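Local atomic coordinates of PA0821 (Pseudomonas aeruginosa, PDB entry 7DRG), a protein that probably acts as a type VI secretion immunity protein (antitoxin), protecting the cell from a putative VRR-NUC domain nuclease effector encoded in the PAAR2 cluster. Residues T225-V230 / H295-I300; G299-T304 / W327-D332. All blocks are in the same frame, centred on the assembly; numbering follows the deposited sequence.

Interaction 1. Residues T225-V230 / H295-I300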
ATOM      1  N   THR B 225      12.858   5.418  28.974  1.00 29.64           N
ATOM      2  CA  THR B 225      13.114   3.994  29.204  1.00 29.27           C
ATOM      3  C   THR B 225      11.925   3.202  28.665  1.00 30.16           C
ATOM      4  O   THR B 225      11.057   2.722  29.402  1.00 31.40           O
ATOM      5  CB  THR B 225      13.356   3.727  30.682  1.00 33.54           C
ATOM      6  OG1 THR B 225      14.391   4.601  31.149  1.00 34.48           O
ATOM      7  CG2 THR B 225      13.779   2.286  30.906  1.00 28.73           C
ATOM      8  N   ARG B 226      11.881   3.084  27.337  1.00 24.36           N
ATOM      9  CA  ARG B 226      10.719   2.555  26.635  1.00 24.46           C
ATOM     10  C   ARG B 226      11.198   1.715  25.457  1.00 23.26           C
ATOM     11  O   ARG B 226      12.400   1.592  25.213  1.00 22.66           O
ATOM     12  CB  ARG B 226       9.795   3.694  26.191  1.00 24.68           C
ATOM     13  CG  ARG B 226       9.206   4.448  27.372  1.00 31.27           C
ATOM     14  CD  ARG B 226       8.048   5.332  27.002  1.00 43.32           C
ATOM     15  NE  ARG B 226       7.323   5.716  28.209  1.00 45.78           N
ATOM     16  CZ  ARG B 226       6.028   6.001  28.241  1.00 49.36           C
ATOM     17  NH1 ARG B 226       5.313   5.948  27.125  1.00 50.58           N
ATOM     18  NH2 ARG B 226       5.450   6.333  29.387  1.00 54.24           N
ATOM     19  N   ILE B 227      10.251   1.117  24.724  1.00 21.39           N
ATOM     20  CA  ILE B 227      10.578   0.297  23.563  1.00 21.28           C
ATOM     21  C   ILE B 227       9.837   0.797  22.331  1.00 22.29           C
ATOM     22  O   ILE B 227       8.763   1.403  22.416  1.00 23.65           O
ATOM     23  CB  ILE B 227      10.264  -1.202  23.777  1.00 19.91           C
ATOM     24  CG1 ILE B 227       8.769  -1.415  24.042  1.00 24.02           C
ATOM     25  CG2 ILE B 227      11.123  -1.780  24.894  1.00 20.54           C
ATOM     26  CD1 ILE B 227       8.375  -2.874  24.090  1.00 24.95           C
ATOM     27  N   LYS B 228      10.425   0.518  21.168  1.00 16.88           N
ATOM     28  CA  LYS B 228       9.824   0.912  19.901  1.00 17.83           C
ATOM     29  C   LYS B 228       8.677  -0.008  19.515  1.00 20.12           C
ATOM     30  O   LYS B 228       7.603   0.456  19.112  1.00 19.30           O
ATOM     31  CB  LYS B 228      10.893   0.905  18.808  1.00 20.41           C
ATOM     32  CG  LYS B 228      10.376   1.225  17.411  1.00 22.74           C
ATOM     33  CD  LYS B 228      11.408   0.763  16.395  1.00 24.65           C
ATOM     34  CE  LYS B 228      10.900   0.859  14.972  1.00 29.13           C
ATOM     35  NZ  LYS B 228      11.893   0.272  14.024  1.00 27.50           N
ATOM     36  N   THR B 229       8.889  -1.315  19.610  1.00 20.50           N
ATOM     37  CA  THR B 229       7.928  -2.256  19.060  1.00 20.21           C
ATOM     38  C   THR B 229       8.181  -3.635  19.639  1.00 20.51           C
ATOM     39  O   THR B 229       9.285  -3.951  20.098  1.00 19.98           O
ATOM     40  CB  THR B 229       8.016  -2.320  17.528  1.00 22.07           C
ATOM     41  OG1 THR B 229       6.983  -3.174  17.024  1.00 19.48           O
ATOM     42  CG2 THR B 229       9.370  -2.885  17.097  1.00 23.83           C
ATOM     43  N   VAL B 230       7.135  -4.447  19.610  1.00 20.14           N
ATOM     44  CA  VAL B 230       7.277  -5.884  19.772  1.00 19.00           C
ATOM     45  C   VAL B 230       7.390  -6.508  18.385  1.00 20.63           C
ATOM     46  O   VAL B 230       7.012  -5.910  17.374  1.00 19.44           O
ATOM     47  CB  VAL B 230       6.099  -6.486  20.568  1.00 21.26           C
ATOM     48  CG1 VAL B 230       5.833  -5.671  21.826  1.00 22.52           C
ATOM     49  CG2 VAL B 230       4.840  -6.554  19.697  1.00 19.86           C
ATOM     50  N   HIS B 295      -0.187  -5.720  23.674  1.00 26.56           N
ATOM     51  CA  HIS B 295      -1.109  -5.296  24.723  1.00 26.26           C
ATOM     52  C   HIS B 295      -0.431  -5.303  26.090  1.00 29.03           C
ATOM     53  O   HIS B 295      -0.611  -4.374  26.887  1.00 32.56           O
ATOM     54  CB  HIS B 295      -2.342  -6.199  24.718  1.00 30.00           C
ATOM     55  CG  HIS B 295      -3.455  -5.705  25.588  1.00 34.46           C
ATOM     56  ND1 HIS B 295      -4.270  -4.655  25.227  1.00 38.65           N
ATOM     57  CD2 HIS B 295      -3.884  -6.116  26.805  1.00 37.44           C
ATOM     58  CE1 HIS B 295      -5.156  -4.440  26.183  1.00 38.19           C
ATOM     59  NE2 HIS B 295      -4.945  -5.314  27.151  1.00 40.02           N
ATOM     60  N   ALA B 296       0.369  -6.336  26.368  1.00 27.47           N
ATOM     61  CA  ALA B 296       1.044  -6.437  27.660  1.00 27.22           C
ATOM     62  C   ALA B 296       2.131  -5.382  27.836  1.00 30.63           C
ATOM     63  O   ALA B 296       2.418  -4.977  28.969  1.00 31.43           O
ATOM     64  CB  ALA B 296       1.651  -7.831  27.829  1.00 28.84           C
ATOM     65  N   LEU B 297       2.751  -4.929  26.746  1.00 27.19           N
ATOM     66  CA  LEU B 297       3.915  -4.057  26.829  1.00 28.98           C
ATOM     67  C   LEU B 297       3.658  -2.620  26.396  1.00 29.15           C
ATOM     68  O   LEU B 297       4.573  -1.800  26.487  1.00 28.36           O
ATOM     69  CB  LEU B 297       5.062  -4.633  25.990  1.00 26.79           C
ATOM     70  CG  LEU B 297       5.594  -5.997  26.430  1.00 27.02           C
ATOM     71  CD1 LEU B 297       6.793  -6.400  25.578  1.00 23.91           C
ATOM     72  CD2 LEU B 297       5.967  -5.978  27.905  1.00 27.30           C
ATOM     73  N   LYS B 298       2.455  -2.276  25.931  1.00 31.36           N
ATOM     74  CA  LYS B 298       2.287  -0.937  25.378  1.00 30.54           C
ATOM     75  C   LYS B 298       2.423   0.157  26.429  1.00 29.96           C
ATOM     76  O   LYS B 298       2.625   1.323  26.069  1.00 33.36           O
ATOM     77  CB  LYS B 298       0.947  -0.822  24.656  1.00 32.04           C
ATOM     78  CG  LYS B 298      -0.275  -1.039  25.516  1.00 33.86           C
ATOM     79  CD  LYS B 298      -1.504  -1.059  24.621  1.00 42.20           C
ATOM     80  CE  LYS B 298      -2.792  -1.039  25.416  1.00 39.37           C
ATOM     81  NZ  LYS B 298      -3.960  -1.068  24.496  1.00 40.58           N
ATOM     82  N   GLY B 299       2.337  -0.191  27.714  1.00 30.95           N
ATOM     83  CA  GLY B 299       2.623   0.764  28.769  1.00 34.92           C
ATOM     84  C   GLY B 299       4.058   1.245  28.796  1.00 40.62           C
ATOM     85  O   GLY B 299       4.336   2.293  29.390  1.00 35.57           O
ATOM     86  N   ILE B 300       4.978   0.512  28.169  1.00 29.38           N
ATOM     87  CA  ILE B 300       6.371   0.935  28.087  1.00 29.56           C
ATOM     88  C   ILE B 300       6.793   1.212  26.642  1.00 26.07           C
ATOM     89  O   ILE B 300       7.973   1.176  26.327  1.00 26.25           O
ATOM     90  CB  ILE B 300       7.318  -0.082  28.756  1.00 29.54           C
ATOM     91  CG1 ILE B 300       7.278  -1.445  28.050  1.00 24.50           C
ATOM     92  CG2 ILE B 300       6.997  -0.207  30.237  1.00 29.02           C
ATOM     93  CD1 ILE B 300       8.501  -2.324  28.329  1.00 26.07           C
TER
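The backbones of Ile227 and Ile300 are joined by one hydrogen bond, from Ile227 N to Ile300 O (2.8 Å), and the chains draw closest at Arg226 and Ile300, whose CA atoms are 4.9 Å apart. Arg226 packs its CA and CB against the same oxygen, each 3.1 Å from Ile300 O. Residues 225-230 lead from helix 213-216 to strand 233-237, while 295-300 takes in the last part of helix 288-297, the 3-10 segment 298-299 and the residue after it, where Ile300 N bonds to Leu297 O; the contact therefore holds a helix terminus against the loop that leads into strand 233-237. Beyond the Ile227-Ile300 bond, Ile227, Val230 and Leu297 meet through apolar side chains. With CG1 of Ile227 set between its backbone N and carbonyl carbon (chi1 61°), CD1 reaches Leu297 CD1 at 4.1 Å, the two side chains crossing at about a right angle. Leu297 CD1 also meets Val230 CG1 at 3.9 Å, so one methyl serves both partners. Leu236 of strand 233-237 touches Ile227, Leu297 and Ile300 alike. At the more exposed end, the extended Arg226 side chain carries its guanidinium past Gly299 O, which sits 4.1 Å above one face, while Arg226 NH1 is hydrogen-bonded to Arg301 O.

Interaction 2. Residues G299-T304 / W327-D332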
ATOM      1  N   GLY B 299       2.337  -0.191  27.714  1.00 30.95           N
ATOM      2  CA  GLY B 299       2.623   0.764  28.769  1.00 34.92           C
ATOM      3  C   GLY B 299       4.058   1.245  28.796  1.00 40.62           C
ATOM      4  O   GLY B 299       4.336   2.293  29.390  1.00 35.57           O
ATOM      5  N   ILE B 300       4.978   0.512  28.169  1.00 29.38           N
ATOM      6  CA  ILE B 300       6.371   0.935  28.087  1.00 29.56           C
ATOM      7  C   ILE B 300       6.793   1.212  26.642  1.00 26.07           C
ATOM      8  O   ILE B 300       7.973   1.176  26.327  1.00 26.25           O
ATOM      9  CB  ILE B 300       7.318  -0.082  28.756  1.00 29.54           C
ATOM     10  CG1 ILE B 300       7.278  -1.445  28.050  1.00 24.50           C
ATOM     11  CG2 ILE B 300       6.997  -0.207  30.237  1.00 29.02           C
ATOM     12  CD1 ILE B 300       8.501  -2.324  28.329  1.00 26.07           C
ATOM     13  N   ARG B 301       5.843   1.497  25.759  1.00 27.05           N
ATOM     14  CA  ARG B 301       6.160   1.834  24.377  1.00 25.55           C
ATOM     15  C   ARG B 301       6.398   3.335  24.241  1.00 26.14           C
ATOM     16  O   ARG B 301       5.740   4.141  24.904  1.00 27.62           O
ATOM     17  CB  ARG B 301       5.023   1.397  23.450  1.00 24.65           C
ATOM     18  CG  ARG B 301       5.365   1.439  21.966  1.00 26.67           C
ATOM     19  CD  ARG B 301       4.199   0.910  21.155  1.00 25.48           C
ATOM     20  NE  ARG B 301       3.038   1.793  21.210  1.00 28.09           N
ATOM     21  CZ  ARG B 301       1.780   1.368  21.231  1.00 30.25           C
ATOM     22  NH1 ARG B 301       1.522   0.067  21.222  1.00 29.64           N
ATOM     23  NH2 ARG B 301       0.781   2.238  21.277  1.00 31.38           N
ATOM     24  N   TYR B 302       7.348   3.708  23.382  1.00 23.86           N
ATOM     25  CA  TYR B 302       7.557   5.119  23.087  1.00 24.82           C
ATOM     26  C   TYR B 302       6.269   5.736  22.553  1.00 27.92           C
ATOM     27  O   TYR B 302       5.569   5.135  21.735  1.00 28.23           O
ATOM     28  CB  TYR B 302       8.676   5.305  22.057  1.00 24.07           C
ATOM     29  CG  TYR B 302      10.078   5.019  22.548  1.00 21.27           C
ATOM     30  CD1 TYR B 302      10.728   5.890  23.418  1.00 23.58           C
ATOM     31  CD2 TYR B 302      10.766   3.896  22.114  1.00 19.80           C
ATOM     32  CE1 TYR B 302      12.018   5.633  23.865  1.00 23.93           C
ATOM     33  CE2 TYR B 302      12.052   3.633  22.549  1.00 23.47           C
ATOM     34  CZ  TYR B 302      12.674   4.504  23.420  1.00 23.97           C
ATOM     35  OH  TYR B 302      13.956   4.234  23.847  1.00 24.41           O
ATOM     36  N   GLU B 303       5.947   6.939  23.035  1.00 27.17           N
ATOM     37  CA  GLU B 303       4.794   7.652  22.495  1.00 30.14           C
ATOM     38  C   GLU B 303       5.080   8.174  21.098  1.00 28.10           C
ATOM     39  O   GLU B 303       4.168   8.268  20.265  1.00 28.55           O
ATOM     40  CB  GLU B 303       4.408   8.798  23.426  1.00 35.44           C
ATOM     41  CG  GLU B 303       4.246   8.376  24.874  1.00 52.25           C
ATOM     42  CD  GLU B 303       3.798   9.512  25.771  1.00 66.80           C
ATOM     43  OE1 GLU B 303       4.539   9.850  26.719  1.00 68.13           O
ATOM     44  OE2 GLU B 303       2.707  10.068  25.524  1.00 71.12           O
ATOM     45  N   THR B 304       6.335   8.522  20.831  1.00 30.00           N
ATOM     46  CA  THR B 304       6.790   8.929  19.513  1.00 27.49           C
ATOM     47  C   THR B 304       8.276   8.608  19.412  1.00 25.75           C
ATOM     48  O   THR B 304       8.994   8.625  20.416  1.00 27.55           O
ATOM     49  CB  THR B 304       6.542  10.422  19.271  1.00 31.63           C
ATOM     50  OG1 THR B 304       7.031  10.785  17.975  1.00 32.34           O
ATOM     51  CG2 THR B 304       7.246  11.260  20.333  1.00 32.08           C
ATOM     52  N   TRP B 327       2.071   4.385  13.132  1.00 21.84           N
ATOM     53  CA  TRP B 327       2.686   3.075  12.941  1.00 22.81           C
ATOM     54  C   TRP B 327       3.012   2.411  14.278  1.00 21.66           C
ATOM     55  O   TRP B 327       2.854   1.192  14.429  1.00 21.72           O
ATOM     56  CB  TRP B 327       3.950   3.199  12.084  1.00 23.49           C
ATOM     57  CG  TRP B 327       4.595   1.857  11.873  1.00 23.20           C
ATOM     58  CD1 TRP B 327       4.274   0.943  10.912  1.00 22.44           C
ATOM     59  CD2 TRP B 327       5.625   1.259  12.669  1.00 20.34           C
ATOM     60  NE1 TRP B 327       5.050  -0.178  11.044  1.00 19.70           N
ATOM     61  CE2 TRP B 327       5.893  -0.012  12.114  1.00 18.77           C
ATOM     62  CE3 TRP B 327       6.355   1.676  13.788  1.00 19.16           C
ATOM     63  CZ2 TRP B 327       6.854  -0.875  12.648  1.00 19.91           C
ATOM     64  CZ3 TRP B 327       7.314   0.815  14.317  1.00 20.83           C
ATOM     65  CH2 TRP B 327       7.551  -0.444  13.743  1.00 22.74           C
ATOM     66  N   LEU B 328       3.456   3.197  15.263  1.00 21.39           N
ATOM     67  CA  LEU B 328       3.783   2.640  16.574  1.00 21.68           C
ATOM     68  C   LEU B 328       2.590   1.940  17.209  1.00 19.52           C
ATOM     69  O   LEU B 328       2.766   0.991  17.990  1.00 21.27           O
ATOM     70  CB  LEU B 328       4.277   3.747  17.504  1.00 23.77           C
ATOM     71  CG  LEU B 328       5.604   4.415  17.152  1.00 22.06           C
ATOM     72  CD1 LEU B 328       5.868   5.593  18.083  1.00 23.87           C
ATOM     73  CD2 LEU B 328       6.730   3.397  17.247  1.00 23.44           C
ATOM     74  N   LYS B 329       1.379   2.396  16.894  1.00 21.94           N
ATOM     75  CA  LYS B 329       0.145   1.911  17.501  1.00 26.14           C
ATOM     76  C   LYS B 329      -0.542   0.826  16.684  1.00 21.15           C
ATOM     77  O   LYS B 329      -1.670   0.447  17.016  1.00 26.74           O
ATOM     78  CB  LYS B 329      -0.846   3.063  17.701  1.00 28.48           C
ATOM     79  CG  LYS B 329      -0.314   4.332  18.346  1.00 33.01           C
ATOM     80  CD  LYS B 329      -1.426   5.391  18.347  1.00 39.29           C
ATOM     81  CE  LYS B 329      -0.901   6.810  18.500  1.00 49.28           C
ATOM     82  NZ  LYS B 329      -0.394   7.082  19.875  1.00 53.56           N
ATOM     83  N   ARG B 330       0.107   0.307  15.638  1.00 22.07           N
ATOM     84  CA  ARG B 330      -0.591  -0.522  14.656  1.00 21.31           C
ATOM     85  C   ARG B 330      -1.156  -1.816  15.232  1.00 25.86           C
ATOM     86  O   ARG B 330      -2.094  -2.373  14.650  1.00 29.03           O
ATOM     87  CB  ARG B 330       0.340  -0.844  13.487  1.00 21.90           C
ATOM     88  CG  ARG B 330       1.496  -1.731  13.880  1.00 20.71           C
ATOM     89  CD  ARG B 330       2.661  -1.663  12.896  1.00 20.18           C
ATOM     90  NE  ARG B 330       3.656  -2.643  13.324  1.00 20.03           N
ATOM     91  CZ  ARG B 330       4.458  -2.485  14.375  1.00 21.42           C
ATOM     92  NH1 ARG B 330       4.429  -1.360  15.082  1.00 18.72           N
ATOM     93  NH2 ARG B 330       5.287  -3.462  14.723  1.00 20.37           N
ATOM     94  N   LEU B 331      -0.629  -2.306  16.346  1.00 21.54           N
ATOM     95  CA  LEU B 331      -1.095  -3.558  16.922  1.00 20.55           C
ATOM     96  C   LEU B 331      -2.100  -3.372  18.057  1.00 26.24           C
ATOM     97  O   LEU B 331      -2.611  -4.370  18.584  1.00 25.51           O
ATOM     98  CB  LEU B 331       0.108  -4.369  17.421  1.00 20.56           C
ATOM     99  CG  LEU B 331       1.153  -4.779  16.375  1.00 22.32           C
ATOM    100  CD1 LEU B 331       2.438  -5.290  17.044  1.00 22.61           C
ATOM    101  CD2 LEU B 331       0.581  -5.847  15.473  1.00 28.77           C
ATOM    102  N   ASP B 332      -2.393  -2.131  18.448  1.00 25.07           N
ATOM    103  CA  ASP B 332      -3.259  -1.877  19.596  1.00 26.08           C
ATOM    104  C   ASP B 332      -4.679  -2.377  19.353  1.00 28.96           C
ATOM    105  O   ASP B 332      -5.222  -2.250  18.252  1.00 30.00           O
ATOM    106  CB  ASP B 332      -3.304  -0.379  19.907  1.00 30.76           C
ATOM    107  CG  ASP B 332      -2.034   0.132  20.552  1.00 36.42           C
ATOM    108  OD1 ASP B 332      -1.147  -0.686  20.876  1.00 35.21           O
ATOM    109  OD2 ASP B 332      -1.930   1.363  20.744  1.00 33.66           O
TER
HETATM  110  O   HOH W   1       0.728   5.187  22.243  1.00 33.43           O
HETATM  111  O   HOH W   2       2.258   6.589  19.068  1.00 31.86           O
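Arg301 and Asp332 form a bidentate, end-on salt bridge that joins the loop after helix 288-297 to the type I beta turn Lys329-Asp332 following helix 321-328. Arg301 NH1 donates to Asp332 OD1 (2.8 Å, N-H...O angle 167°) and Arg301 NH2 to Asp332 OD2 (2.9 Å). Both oxygens are met on their syn sides, and the guanidinium and carboxylate planes are only 27° apart, a pairing that fixes the rotation of both groups. OD1 also accepts from Asn294 ND2 of helix 288-297. The bend in the arginine chain at chi3 (68°) lays its guanidinium against the end of helix 321-328 and the start of the turn, with Leu328 O 3.2 Å above one face, offset toward the rim; this carbonyl is close to NE, but the angle is too poor for a hydrogen bond. On the tightly packed side, the buried Leu328 pushes CD1 against backbone, 3.7 Å from both Tyr302 O and Thr304 CA. The other side is looser and wetter: the aliphatic part of Lys329 lies beside Arg301 NH2, and its NZ reaches the loop through two waters. One water accepts from Arg301 NH2 and, weakly, from Lys329 NZ. A second accepts from Lys329 NZ and donates to Glu303 O, each at 2.8 Å.

Overall arrangement
From the N terminus, the chain first passes through 225-230, then strand 233-237 and the hairpin of strands 259-264 and 267-272, before helix 288-297 ends at 295-300 and interaction 1 closes a long loop of 64 intervening residues. Interaction 2 starts where this one finishes, sharing Gly299 and Ile300, and closes a shorter loop of 22 residues that includes most of helix 321-328. The two loops are thus consecutive, neither nested nor crossed. Their contacts adjoin, with centres about 7 Å apart: Ile227 O probably accepts from Tyr302 N. Segment 299-304 thus lies against both 225-230 and 327-332, while Thr229 OG1, hydrogen-bonded to Arg330 NH2, joins those two directly.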